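Local coordinates for penicillin-binding protein (Bacillus halodurans, PDB 3TG9) that belongs to the beta-lactamase and penicillin-binding protein family and probably reacts with beta-lactams or peptidoglycan peptides through an active-site serine, at residues B[65-70]-B[177-182]; B[59-64]-B[170-175]; B[20-25]-B[325-330]. All coordinates share one frame; numbering follows the deposited sequence.

Contact 1 of 3, residues B[65-70]-B[177-182]; sequences ICQLVE and EANVFQ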
loop_
_atom_site.group_PDB
_atom_site.type_symbol
_atom_site.label_atom_id
_atom_site.label_comp_id
_atom_site.label_asym_id
_atom_site.label_seq_id
_atom_site.Cartn_x
_atom_site.Cartn_y
_atom_site.Cartn_z
ATOM N N ILE B 65 -4.763 21.666 -20.887
ATOM C CA ILE B 65 -4.294 23.048 -20.921
ATOM C C ILE B 65 -4.645 23.708 -22.248
ATOM O O ILE B 65 -5.002 24.889 -22.298
ATOM C CB ILE B 65 -2.780 23.138 -20.702
ATOM C CG1 ILE B 65 -2.447 22.987 -19.217
ATOM C CG2 ILE B 65 -2.249 24.467 -21.230
ATOM C CD1 ILE B 65 -2.906 24.158 -18.371
ATOM N N CYS B 66 -4.549 22.936 -23.324
ATOM C CA CYS B 66 -4.911 23.437 -24.647
ATOM C C CYS B 66 -6.410 23.708 -24.735
ATOM O O CYS B 66 -6.824 24.674 -25.368
ATOM C CB CYS B 66 -4.471 22.456 -25.732
ATOM S SG CYS B 66 -2.686 22.363 -25.897
ATOM N N GLN B 67 -7.220 22.870 -24.089
ATOM C CA GLN B 67 -8.671 23.064 -24.111
ATOM C C GLN B 67 -9.068 24.376 -23.454
ATOM O O GLN B 67 -10.018 25.033 -23.884
ATOM C CB GLN B 67 -9.399 21.925 -23.409
ATOM C CG GLN B 67 -9.323 20.594 -24.105
ATOM C CD GLN B 67 -10.026 19.519 -23.312
ATOM O OE1 GLN B 67 -10.112 19.606 -22.088
ATOM N NE2 GLN B 67 -10.539 18.502 -24.001
ATOM N N LEU B 68 -8.348 24.746 -22.402
ATOM C CA LEU B 68 -8.595 26.012 -21.729
ATOM C C LEU B 68 -8.209 27.168 -22.643
ATOM O O LEU B 68 -8.877 28.203 -22.673
ATOM C CB LEU B 68 -7.814 26.089 -20.419
ATOM C CG LEU B 68 -8.166 25.024 -19.375
ATOM C CD1 LEU B 68 -7.320 25.212 -18.140
ATOM C CD2 LEU B 68 -9.646 25.072 -19.033
ATOM N N VAL B 69 -7.125 26.993 -23.388
ATOM C CA VAL B 69 -6.726 28.008 -24.354
ATOM C C VAL B 69 -7.765 28.099 -25.472
ATOM O O VAL B 69 -8.249 29.183 -25.780
ATOM C CB VAL B 69 -5.311 27.754 -24.912
ATOM C CG1 VAL B 69 -4.937 28.813 -25.956
ATOM C CG2 VAL B 69 -4.293 27.741 -23.775
ATOM N N GLU B 70 -8.136 26.958 -26.046
ATOM C CA GLU B 70 -9.135 26.933 -27.113
ATOM C C GLU B 70 -10.469 27.514 -26.659
ATOM O O GLU B 70 -11.225 28.055 -27.467
ATOM C CB GLU B 70 -9.329 25.514 -27.670
ATOM C CG GLU B 70 -10.566 25.354 -28.547
ATOM C CD GLU B 70 -10.647 23.997 -29.240
ATOM O OE1 GLU B 70 -9.592 23.338 -29.363
ATOM O OE2 GLU B 70 -11.758 23.588 -29.668
ATOM N N GLU B 177 -10.815 13.517 -16.246
ATOM C CA GLU B 177 -11.778 12.426 -16.360
ATOM C C GLU B 177 -13.048 12.894 -17.087
ATOM O O GLU B 177 -13.693 12.124 -17.811
ATOM C CB GLU B 177 -12.087 11.845 -14.962
ATOM C CG GLU B 177 -10.814 11.351 -14.241
ATOM C CD GLU B 177 -11.054 10.759 -12.851
ATOM O OE1 GLU B 177 -11.942 11.253 -12.116
ATOM O OE2 GLU B 177 -10.327 9.808 -12.479
ATOM N N ALA B 178 -13.385 14.168 -16.917
ATOM C CA ALA B 178 -14.578 14.736 -17.535
ATOM C C ALA B 178 -14.322 15.247 -18.962
ATOM O O ALA B 178 -15.051 14.911 -19.893
ATOM C CB ALA B 178 -15.133 15.855 -16.661
ATOM N N ASN B 179 -13.274 16.048 -19.127
ATOM C CA ASN B 179 -12.997 16.714 -20.395
ATOM C C ASN B 179 -12.069 15.954 -21.328
ATOM O O ASN B 179 -11.891 16.344 -22.484
ATOM C CB ASN B 179 -12.425 18.102 -20.135
ATOM C CG ASN B 179 -13.375 18.975 -19.360
ATOM O OD1 ASN B 179 -14.400 19.404 -19.880
ATOM N ND2 ASN B 179 -13.049 19.237 -18.104
ATOM N N VAL B 180 -11.472 14.875 -20.841
ATOM C CA VAL B 180 -10.561 14.106 -21.677
ATOM C C VAL B 180 -10.947 12.638 -21.779
ATOM O O VAL B 180 -11.156 12.138 -22.872
ATOM C CB VAL B 180 -9.103 14.234 -21.213
ATOM C CG1 VAL B 180 -8.209 13.341 -22.054
ATOM C CG2 VAL B 180 -8.650 15.683 -21.294
ATOM N N PHE B 181 -11.040 11.939 -20.652
ATOM C CA PHE B 181 -11.436 10.535 -20.708
ATOM C C PHE B 181 -12.854 10.367 -21.248
ATOM O O PHE B 181 -13.114 9.467 -22.042
ATOM C CB PHE B 181 -11.313 9.854 -19.342
ATOM C CG PHE B 181 -9.910 9.814 -18.808
ATOM C CD1 PHE B 181 -8.824 10.011 -19.652
ATOM C CD2 PHE B 181 -9.674 9.562 -17.465
ATOM C CE1 PHE B 181 -7.527 9.979 -19.165
ATOM C CE2 PHE B 181 -8.381 9.522 -16.969
ATOM C CZ PHE B 181 -7.305 9.728 -17.811
ATOM N N GLN B 182 -13.762 11.233 -20.814
ATOM C CA GLN B 182 -15.173 11.079 -21.139
ATOM C C GLN B 182 -15.383 11.530 -22.569
ATOM O O GLN B 182 -16.034 10.852 -23.362
ATOM C CB GLN B 182 -16.030 11.932 -20.205
ATOM C CG GLN B 182 -17.477 11.479 -20.092
ATOM C CD GLN B 182 -17.656 10.351 -19.084
ATOM O OE1 GLN B 182 -16.917 9.361 -19.094
ATOM N NE2 GLN B 182 -18.641 10.499 -18.207
#

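Contact 2 of 3, residues B[59-64]-B[170-175]; sequences LFTAIA and VTFQEY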
loop_
_atom_site.group_PDB
_atom_site.type_symbol
_atom_site.label_atom_id
_atom_site.label_comp_id
_atom_site.label_asym_id
_atom_site.label_seq_id
_atom_site.Cartn_x
_atom_site.Cartn_y
_atom_site.Cartn_z
ATOM N N LEU B 59 0.625 13.997 -21.411
ATOM C CA LEU B 59 -0.150 14.334 -22.606
ATOM C C LEU B 59 -1.567 14.812 -22.271
ATOM O O LEU B 59 -2.074 15.743 -22.908
ATOM C CB LEU B 59 -0.226 13.137 -23.560
ATOM C CG LEU B 59 -1.098 13.307 -24.814
ATOM C CD1 LEU B 59 -0.694 14.534 -25.615
ATOM C CD2 LEU B 59 -1.006 12.072 -25.677
ATOM N N PHE B 60 -2.203 14.162 -21.291
ATOM C CA PHE B 60 -3.558 14.527 -20.883
ATOM C C PHE B 60 -3.526 15.908 -20.246
ATOM O O PHE B 60 -4.477 16.679 -20.360
ATOM C CB PHE B 60 -4.154 13.534 -19.860
ATOM C CG PHE B 60 -3.997 12.077 -20.231
ATOM C CD1 PHE B 60 -3.632 11.693 -21.512
ATOM C CD2 PHE B 60 -4.237 11.085 -19.284
ATOM C CE1 PHE B 60 -3.489 10.348 -21.838
ATOM C CE2 PHE B 60 -4.098 9.742 -19.604
ATOM C CZ PHE B 60 -3.718 9.378 -20.887
ATOM N N THR B 61 -2.434 16.210 -19.551
ATOM C CA THR B 61 -2.269 17.525 -18.947
ATOM C C THR B 61 -2.162 18.583 -20.039
ATOM O O THR B 61 -2.776 19.644 -19.947
ATOM C CB THR B 61 -1.025 17.579 -18.047
ATOM O OG1 THR B 61 -1.102 16.533 -17.075
ATOM C CG2 THR B 61 -0.929 18.916 -17.339
ATOM N N ALA B 62 -1.397 18.283 -21.083
ATOM C CA ALA B 62 -1.233 19.219 -22.194
ATOM C C ALA B 62 -2.547 19.406 -22.931
ATOM O O ALA B 62 -2.915 20.525 -23.286
ATOM C CB ALA B 62 -0.161 18.738 -23.138
ATOM N N ILE B 63 -3.258 18.308 -23.158
ATOM C CA ILE B 63 -4.555 18.374 -23.821
ATOM C C ILE B 63 -5.495 19.284 -23.027
ATOM O O ILE B 63 -6.178 20.141 -23.588
ATOM C CB ILE B 63 -5.185 16.974 -23.949
ATOM C CG1 ILE B 63 -4.323 16.071 -24.829
ATOM C CG2 ILE B 63 -6.612 17.061 -24.503
ATOM C CD1 ILE B 63 -4.916 14.680 -25.040
ATOM N N ALA B 64 -5.525 19.094 -21.713
ATOM C CA ALA B 64 -6.403 19.880 -20.850
ATOM C C ALA B 64 -6.057 21.362 -20.927
ATOM O O ALA B 64 -6.942 22.212 -21.018
ATOM C CB ALA B 64 -6.311 19.388 -19.410
ATOM N N VAL B 170 -12.295 23.103 -10.658
ATOM C CA VAL B 170 -12.407 21.713 -10.223
ATOM C C VAL B 170 -11.009 21.143 -9.990
ATOM O O VAL B 170 -10.018 21.826 -10.228
ATOM C CB VAL B 170 -13.167 20.853 -11.249
ATOM C CG1 VAL B 170 -14.659 21.172 -11.213
ATOM C CG2 VAL B 170 -12.597 21.053 -12.661
ATOM N N THR B 171 -10.918 19.907 -9.509
ATOM C CA THR B 171 -9.606 19.294 -9.297
ATOM C C THR B 171 -9.039 18.869 -10.637
ATOM O O THR B 171 -9.788 18.673 -11.588
ATOM C CB THR B 171 -9.666 18.059 -8.372
ATOM O OG1 THR B 171 -10.499 17.052 -8.961
ATOM C CG2 THR B 171 -10.214 18.438 -6.993
ATOM N N PHE B 172 -7.718 18.723 -10.709
ATOM C CA PHE B 172 -7.086 18.284 -11.941
ATOM C C PHE B 172 -7.703 16.989 -12.454
ATOM O O PHE B 172 -8.104 16.899 -13.616
ATOM C CB PHE B 172 -5.577 18.109 -11.771
ATOM C CG PHE B 172 -4.906 17.567 -12.998
ATOM C CD1 PHE B 172 -4.682 18.384 -14.097
ATOM C CD2 PHE B 172 -4.530 16.236 -13.069
ATOM C CE1 PHE B 172 -4.077 17.884 -15.237
ATOM C CE2 PHE B 172 -3.930 15.727 -14.212
ATOM C CZ PHE B 172 -3.704 16.554 -15.298
ATOM N N GLN B 173 -7.778 15.999 -11.574
ATOM C CA GLN B 173 -8.346 14.690 -11.887
ATOM C C GLN B 173 -9.785 14.781 -12.400
ATOM O O GLN B 173 -10.162 14.112 -13.377
ATOM C CB GLN B 173 -8.275 13.785 -10.648
ATOM C CG GLN B 173 -6.845 13.494 -10.154
ATOM C CD GLN B 173 -6.211 14.642 -9.365
ATOM O OE1 GLN B 173 -6.841 15.673 -9.123
ATOM N NE2 GLN B 173 -4.954 14.456 -8.947
ATOM N N GLU B 174 -10.585 15.607 -11.736
ATOM C CA GLU B 174 -11.956 15.838 -12.156
ATOM C C GLU B 174 -12.001 16.405 -13.572
ATOM O O GLU B 174 -12.799 15.963 -14.401
ATOM C CB GLU B 174 -12.665 16.788 -11.190
ATOM C CG GLU B 174 -13.202 16.112 -9.948
ATOM C CD GLU B 174 -13.675 17.107 -8.906
ATOM O OE1 GLU B 174 -13.282 18.289 -8.980
ATOM O OE2 GLU B 174 -14.429 16.700 -7.999
ATOM N N TYR B 175 -11.144 17.385 -13.846
ATOM C CA TYR B 175 -11.117 17.995 -15.166
ATOM C C TYR B 175 -10.822 16.953 -16.247
ATOM O O TYR B 175 -11.547 16.850 -17.240
ATOM C CB TYR B 175 -10.112 19.148 -15.246
ATOM C CG TYR B 175 -10.203 19.880 -16.576
ATOM C CD1 TYR B 175 -10.925 21.063 -16.692
ATOM C CD2 TYR B 175 -9.609 19.361 -17.722
ATOM C CE1 TYR B 175 -11.038 21.722 -17.909
ATOM C CE2 TYR B 175 -9.715 20.018 -18.946
ATOM C CZ TYR B 175 -10.430 21.198 -19.031
ATOM O OH TYR B 175 -10.545 21.860 -20.239
#

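Contact 3 of 3, residues B[20-25]-B[325-330]; sequences ALMKKG and AAIEAL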
loop_
_atom_site.group_PDB
_atom_site.type_symbol
_atom_site.label_atom_id
_atom_site.label_comp_id
_atom_site.label_asym_id
_atom_site.label_seq_id
_atom_site.Cartn_x
_atom_site.Cartn_y
_atom_site.Cartn_z
ATOM N N ALA B 20 -0.228 -5.326 -24.536
ATOM C CA ALA B 20 0.146 -4.560 -25.727
ATOM C C ALA B 20 -1.008 -4.487 -26.720
ATOM O O ALA B 20 -1.853 -5.379 -26.764
ATOM C CB ALA B 20 1.380 -5.162 -26.387
ATOM N N LEU B 21 -1.043 -3.419 -27.510
ATOM C CA LEU B 21 -2.071 -3.236 -28.529
ATOM C C LEU B 21 -1.472 -2.641 -29.807
ATOM O O LEU B 21 -0.554 -1.814 -29.754
ATOM C CB LEU B 21 -3.202 -2.346 -27.999
ATOM C CG LEU B 21 -4.294 -1.851 -28.952
ATOM C CD1 LEU B 21 -5.530 -1.469 -28.182
ATOM C CD2 LEU B 21 -3.821 -0.665 -29.771
ATOM N N MET B 22 -1.991 -3.069 -30.956
ATOM C CA MET B 22 -1.602 -2.482 -32.245
ATOM C C MET B 22 -2.805 -2.332 -33.161
ATOM O O MET B 22 -3.566 -3.274 -33.351
ATOM C CB MET B 22 -0.559 -3.335 -32.954
ATOM C CG MET B 22 -0.687 -3.252 -34.459
ATOM S SD MET B 22 0.250 -4.522 -35.317
ATOM C CE MET B 22 1.832 -3.714 -35.488
ATOM N N LYS B 23 -2.976 -1.148 -33.726
ATOM C CA LYS B 23 -4.079 -0.919 -34.642
ATOM C C LYS B 23 -3.595 -0.254 -35.927
ATOM O O LYS B 23 -2.876 0.750 -35.881
ATOM C CB LYS B 23 -5.165 -0.079 -33.979
ATOM C CG LYS B 23 -6.041 0.665 -34.958
ATOM C CD LYS B 23 -7.431 0.890 -34.403
ATOM C CE LYS B 23 -8.251 1.738 -35.343
ATOM N NZ LYS B 23 -9.624 1.203 -35.506
ATOM N N LYS B 24 -3.984 -0.828 -37.065
ATOM C CA LYS B 24 -3.594 -0.303 -38.374
ATOM C C LYS B 24 -4.752 0.394 -39.072
ATOM O O LYS B 24 -5.630 -0.251 -39.635
ATOM C CB LYS B 24 -3.033 -1.420 -39.263
ATOM C CG LYS B 24 -1.929 -2.226 -38.595
ATOM C CD LYS B 24 -0.936 -2.800 -39.602
ATOM C CE LYS B 24 -1.375 -4.155 -40.139
ATOM N NZ LYS B 24 -0.294 -4.799 -40.947
ATOM N N GLY B 25 -4.748 1.719 -39.024
ATOM C CA GLY B 25 -5.757 2.511 -39.696
ATOM C C GLY B 25 -7.168 2.227 -39.235
ATOM O O GLY B 25 -7.590 2.704 -38.179
ATOM N N ALA B 325 9.378 -1.494 -29.986
ATOM C CA ALA B 325 10.213 -1.575 -31.181
ATOM C C ALA B 325 9.836 -2.790 -32.033
ATOM O O ALA B 325 9.716 -2.688 -33.252
ATOM C CB ALA B 325 11.685 -1.623 -30.799
ATOM N N ALA B 326 9.642 -3.935 -31.380
ATOM C CA ALA B 326 9.252 -5.164 -32.068
ATOM C C ALA B 326 7.963 -4.984 -32.847
ATOM O O ALA B 326 7.795 -5.564 -33.920
ATOM C CB ALA B 326 9.111 -6.309 -31.086
ATOM N N ILE B 327 7.062 -4.171 -32.307
ATOM C CA ILE B 327 5.747 -3.981 -32.907
ATOM C C ILE B 327 5.774 -2.965 -34.043
ATOM O O ILE B 327 5.131 -3.167 -35.072
ATOM C CB ILE B 327 4.701 -3.507 -31.874
ATOM C CG1 ILE B 327 4.460 -4.573 -30.798
ATOM C CG2 ILE B 327 3.401 -3.141 -32.567
ATOM C CD1 ILE B 327 3.412 -4.165 -29.745
ATOM N N GLU B 328 6.491 -1.861 -33.859
ATOM C CA GLU B 328 6.498 -0.832 -34.885
ATOM C C GLU B 328 7.256 -1.330 -36.114
ATOM O O GLU B 328 7.052 -0.834 -37.225
ATOM C CB GLU B 328 7.036 0.500 -34.350
ATOM C CG GLU B 328 8.442 0.460 -33.809
ATOM C CD GLU B 328 8.903 1.835 -33.343
ATOM O OE1 GLU B 328 8.047 2.675 -32.987
ATOM O OE2 GLU B 328 10.125 2.078 -33.334
ATOM N N ALA B 329 8.115 -2.323 -35.898
ATOM C CA ALA B 329 8.761 -3.045 -36.983
ATOM C C ALA B 329 7.722 -3.707 -37.878
ATOM O O ALA B 329 7.761 -3.557 -39.106
ATOM C CB ALA B 329 9.705 -4.099 -36.415
ATOM N N LEU B 330 6.796 -4.437 -37.256
ATOM C CA LEU B 330 5.679 -5.063 -37.965
ATOM C C LEU B 330 5.050 -4.118 -38.989
ATOM O O LEU B 330 4.661 -4.535 -40.078
ATOM C CB LEU B 330 4.616 -5.533 -36.972
ATOM C CG LEU B 330 4.679 -6.977 -36.461
ATOM C CD1 LEU B 330 6.103 -7.431 -36.164
ATOM C CD2 LEU B 330 3.783 -7.131 -35.240
#

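Contact 1 of 3, residues B[65-70]-B[177-182]
The side-chain amide of Q67 reaches the backbone of N179 in helix 172-182. NE2 of Q67 donates to O of N179 at 3.0 Å along an almost straight N-H line of 176°. The carbonyl oxygen lies in the amide plane of Q67, whereas the donor stands 37° out of the carbonyl plane of N179. The chain of Q67 runs out extended beyond CG, with CG set anti to the carbonyl carbon (chi1 -68°), and this delivers the amide across the gap between the helices, where the CA atoms of Q67 and N179 are 8.5 Å apart. OE1 of Q67 meanwhile rests 3.4 Å from CB of N179, and the two side-chain amide planes stand at right angles. V180 adds a looser touch, its CG2 lying 4.3 Å from OE1 of Q67.

Both polar atoms of the buried Q67 amide are occupied: NE2 also donates to the backbone O of L249, and OE1 is bonded to the hydroxyl of Y175. These bonds should fix which way round the amide sits. The side chain of N179 turns back to its own helix, where ND2 is bonded to O of Y175. The arrangement is that of a buried glutamine amide bonding a main-chain carbonyl in a wider, pi-type turn (177-182) of the partner helix, within the mainly helical domain of the beta-lactamase fold.

Contact 2 of 3, residues B[59-64]-B[170-175]
Two aromatic rings of helix 172-182, F172 and Y175, meet T61 and A64 of helix 58-70. Neither ring is approached squarely: OG1 of T61 comes obliquely to F172, 3.2 Å from CZ, and CB of A64 comes obliquely to Y175, 3.5 Å from CE2. The F172 side chain also touches L130 and S226, while V164 and S168 of helix 155-168 adjoin Y175.

This is helix packing inside the mainly helical domain of the beta-lactamase and penicillin-binding protein fold. Helix 58-70 begins at K58, which with S55 matches the SxxK pattern of that family, so T61 lies about one turn along the helix that probably carries the active-site lysine.

F172 holds CG anti to its backbone N (chi1 176°), which brings the end of the ring up to T61, and the two side chains cross at about a right angle. The methyl CG2 of T61 comes 3.9 Å from CE1 of F172, so the threonine meets the ring end with both of its branches. Its hydroxyl is not left to the ring alone, being hydrogen-bonded to the backbone O of S226. The closer approach at A64 (CA to CA of Y175 7.6 Å, against 8.5 Å for T61 and F172) is consistent with its small side chain.

The start of helix 172-182 is secured by a capping box: N of E174 donates to OG1 of T171 at 3.1 Å, and N of T171 returns a bond to OE1 of E174 at 2.9 Å, arriving on the anti side of the carboxylate, 25° out of its plane.

Contact 3 of 3, residues B[20-25]-B[325-330]
The methyl end of M22 wedges into the groove between I327 and L330, which stand about one turn apart on the 325-330 segment of helix 320-330. CE of M22 lies 3.4 Å from CG2 of I327, tighter than an ordinary carbon contact, and 3.6 Å from CB of L330. The backbone O of I327 also faces this methyl, at 3.4 Å from CE. A bend at chi3 (-88°) turns the tip of the methionine into the notch.

I327 is the complementary bump. Its side chain projects at the strand between A20 and M22, two residues of the same strand face, and its branches divide the work: CG2 goes to M22, whereas CG1, held beside the backbone N, carries CD1 to within 4.0 Å of CB of A20. There CD1 rests against the methyl of A20.

Here the C-terminal helix lies over one face of the antiparallel sheet in the alpha/beta domain of the beta-lactamase fold, almost parallel to strand 20-24, with the axes of the two segments 17° apart and 9.9 Å at their closest. The N-terminal helix 7-13 closes the flank, with M11 on A20 and with L7 and I10 on I327. L21 points to the other face of the sheet, against helix 234-245.

E328 reaches further along the sheet, where OE1 forms a salt bridge with K286 and is hydrogen-bonded to OH of Y303.

In the fold
From the N terminus, segment 20-25, mostly on strand 18-24, comes first, and contact 3 pairs it with the C-terminal helix 300 residues later, so the loop it closes encloses the other two contacts. Within that loop helix 58-70 supplies 59-64 and then 65-70; much later come 170-175, which leads into helix 172-182, and then 177-182. Contact 2 closes a loop of 105 residues and contact 1 one of 106, and the two cross along the chain. They lie side by side, centres about 6 Å apart, and join the same two helices of the helical domain; F60 and F181 also meet between them. Contact 3 unites both chain ends on the sheet, its centre about 28 Å from either of theirs.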